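Local coordinates for protein ORF34P2 (Lactococcus phage p2, PDB 2WKD) that binds single-stranded DNA with nanomolar affinity and without sequence specificity, as an OB-clan protein of a lactococcal phage, at residues A[18-22]-A[23-27]. The protein carries 2 engineered substitutions. Sequence-based numbering, arbitrary orientation.
Sequences VSTAK and GDKKI
Val18 and Lys25 pair as antiparallel neighbours, and two backbone bonds show that the pair is hydrogen-bonded: Val18 N to Lys25 O is 2.9 Å with 172° at the hydrogen, and Lys25 N reaches Val18 O equally closely. The pair marks the end of strand 15-18 and the start of strand 25-31, so residues 19-24 connect the two strands of a beta hairpin, and the chain reverses through a type I turn from Thr20 to Gly23. Gly23, with the most surface buried here, serves both sides of that reversal. Gly23 N donates to Thr20 O (2.9 Å), approaching from above the carbonyl plane, while its positive phi of 83° is one that glycine adopts readily. Its carbonyl takes a weak bond from Thr20 N and a shorter one from the Thr20 hydroxyl, 2.7 Å from OG1 to Gly23 O, in the carbonyl plane on a lone pair. The hydroxyl can do this because chi1 of 73° sets OG1 between the backbone N and the carbonyl carbon; there it also accepts from Lys22 N, 2.9 Å away, which makes an ST turn. Thr20 CG2 lies against Lys25 CG (3.8 Å), the two side chains crossing nearly perpendicularly. Lys25 bends at chi2, about its CB-CG bond, which brings CE beside Lys22 CB, and its NZ forms a salt bridge with Asp52. On the strand side, Val18 CG2 meets Ile27 CD1 at a tight 3.5 Å; Phe49 of strand 45-49 touches Thr20, Lys25 and Ile27. A water donates to both Lys22 O and Asp24 O, tying the two carbonyls together. The chemistry thus implies a surface hairpin end held in shape probably for the most part by polar bonds, with one threonine hydroxyl, as donor and acceptor, linking two backbone groups of the turn.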
ATOM      1  N   VAL A  18       7.221  15.136 -18.068  1.00 30.91           N
ATOM      2  CA  VAL A  18       6.565  16.442 -17.956  1.00 33.17           C
ATOM      3  C   VAL A  18       7.572  17.521 -17.583  1.00 35.05           C
ATOM      4  O   VAL A  18       8.601  17.235 -16.969  1.00 36.58           O
ATOM      5  CB  VAL A  18       5.454  16.438 -16.857  1.00 34.90           C
ATOM      6  CG1 VAL A  18       4.300  15.530 -17.255  1.00 32.05           C
ATOM      7  CG2 VAL A  18       6.028  16.026 -15.500  1.00 31.41           C
ATOM      8  N   SER A  19       7.275  18.764 -17.942  1.00 34.35           N
ATOM      9  CA  SER A  19       8.065  19.865 -17.461  1.00 33.80           C
ATOM     10  C   SER A  19       7.619  20.176 -16.033  1.00 34.32           C
ATOM     11  O   SER A  19       6.434  20.106 -15.725  1.00 33.64           O
ATOM     12  CB  SER A  19       7.878  21.077 -18.364  1.00 32.76           C
ATOM     13  OG  SER A  19       6.545  21.483 -18.316  1.00 31.75           O
ATOM     14  N   THR A  20       8.576  20.473 -15.155  1.00 33.28           N
ATOM     15  CA  THR A  20       8.284  20.923 -13.790  1.00 34.27           C
ATOM     16  C   THR A  20       9.222  22.080 -13.496  1.00 33.90           C
ATOM     17  O   THR A  20      10.158  22.342 -14.263  1.00 33.40           O
ATOM     18  CB  THR A  20       8.562  19.822 -12.706  1.00 36.84           C
ATOM     19  OG1 THR A  20       9.974  19.651 -12.531  1.00 37.70           O
ATOM     20  CG2 THR A  20       7.946  18.496 -13.070  1.00 34.85           C
ATOM     21  N   ALA A  21       8.981  22.749 -12.374  1.00 34.17           N
ATOM     22  CA  ALA A  21       9.862  23.803 -11.868  1.00 33.28           C
ATOM     23  C   ALA A  21      11.289  23.290 -11.579  1.00 32.48           C
ATOM     24  O   ALA A  21      12.219  24.080 -11.423  1.00 33.37           O
ATOM     25  CB  ALA A  21       9.250  24.427 -10.615  1.00 32.52           C
ATOM     26  N   LYS A  22      11.441  21.969 -11.521  1.00 34.37           N
ATOM     27  CA  LYS A  22      12.746  21.321 -11.344  1.00 36.01           C
ATOM     28  C   LYS A  22      13.223  20.639 -12.639  1.00 35.86           C
ATOM     29  O   LYS A  22      14.024  19.708 -12.590  1.00 35.94           O
ATOM     30  CB  LYS A  22      12.678  20.283 -10.210  1.00 37.89           C
ATOM     31  CG  LYS A  22      12.143  20.784  -8.846  1.00 39.36           C
ATOM     32  CD  LYS A  22      12.979  21.924  -8.260  1.00 42.06           C
ATOM     33  CE  LYS A  22      12.612  22.202  -6.795  1.00 47.06           C
ATOM     34  NZ  LYS A  22      13.040  23.563  -6.348  1.00 49.14           N
ATOM     35  N   GLY A  23      12.730  21.105 -13.790  1.00 32.58           N
ATOM     36  CA  GLY A  23      13.092  20.522 -15.090  1.00 32.63           C
ATOM     37  C   GLY A  23      12.282  19.286 -15.435  1.00 32.02           C
ATOM     38  O   GLY A  23      11.352  18.940 -14.710  1.00 33.75           O
ATOM     39  N   ASP A  24      12.653  18.611 -16.523  1.00 30.46           N
ATOM     40  CA  ASP A  24      12.009  17.363 -16.962  1.00 32.99           C
ATOM     41  C   ASP A  24      11.938  16.338 -15.822  1.00 34.03           C
ATOM     42  O   ASP A  24      12.959  16.038 -15.197  1.00 34.34           O
ATOM     43  CB  ASP A  24      12.806  16.711 -18.109  1.00 27.85           C
ATOM     44  CG  ASP A  24      12.665  17.453 -19.432  1.00 36.54           C
ATOM     45  OD1 ASP A  24      12.010  18.523 -19.487  1.00 36.32           O
ATOM     46  OD2 ASP A  24      13.226  16.953 -20.423  1.00 40.17           O
ATOM     47  N   LYS A  25      10.749  15.795 -15.579  1.00 34.23           N
ATOM     48  CA  LYS A  25      10.612  14.654 -14.679  1.00 36.07           C
ATOM     49  C   LYS A  25       9.733  13.614 -15.300  1.00 35.28           C
ATOM     50  O   LYS A  25       8.718  13.944 -15.936  1.00 36.74           O
ATOM     51  CB  LYS A  25      10.009  15.048 -13.327  1.00 35.86           C
ATOM     52  CG  LYS A  25      10.832  16.032 -12.509  1.00 36.80           C
ATOM     53  CD  LYS A  25      12.197  15.465 -12.159  1.00 36.37           C
ATOM     54  CE  LYS A  25      12.924  16.365 -11.174  1.00 43.57           C
ATOM     55  NZ  LYS A  25      14.200  15.728 -10.746  1.00 44.33           N
ATOM     56  N   LYS A  26      10.130  12.358 -15.109  1.00 32.04           N
ATOM     57  CA  LYS A  26       9.261  11.230 -15.358  1.00 32.45           C
ATOM     58  C   LYS A  26       8.271  11.104 -14.209  1.00 34.60           C
ATOM     59  O   LYS A  26       8.640  11.261 -13.030  1.00 37.40           O
ATOM     60  CB  LYS A  26      10.064   9.937 -15.503  1.00 32.12           C
ATOM     61  CG  LYS A  26      10.792   9.774 -16.825  1.00 31.45           C
ATOM     62  CD  LYS A  26      11.370   8.366 -16.923  1.00 28.57           C
ATOM     63  CE  LYS A  26      12.199   8.201 -18.196  1.00 33.31           C
ATOM     64  NZ  LYS A  26      13.370   9.126 -18.275  1.00 29.81           N
ATOM     65  N   ILE A  27       7.012  10.854 -14.546  1.00 33.96           N
ATOM     66  CA  ILE A  27       5.989  10.531 -13.546  1.00 37.53           C
ATOM     67  C   ILE A  27       5.379   9.181 -13.912  1.00 37.22           C
ATOM     68  O   ILE A  27       4.899   8.999 -15.041  1.00 35.13           O
ATOM     69  CB  ILE A  27       4.858  11.583 -13.479  1.00 38.27           C
ATOM     70  CG1 ILE A  27       5.409  12.962 -13.123  1.00 44.53           C
ATOM     71  CG2 ILE A  27       3.785  11.157 -12.464  1.00 37.57           C
ATOM     72  CD1 ILE A  27       4.349  14.070 -13.133  1.00 59.32           C
TER
HETATM   73  O   HOH W   1      15.096  17.517 -14.122  1.00 43.45           O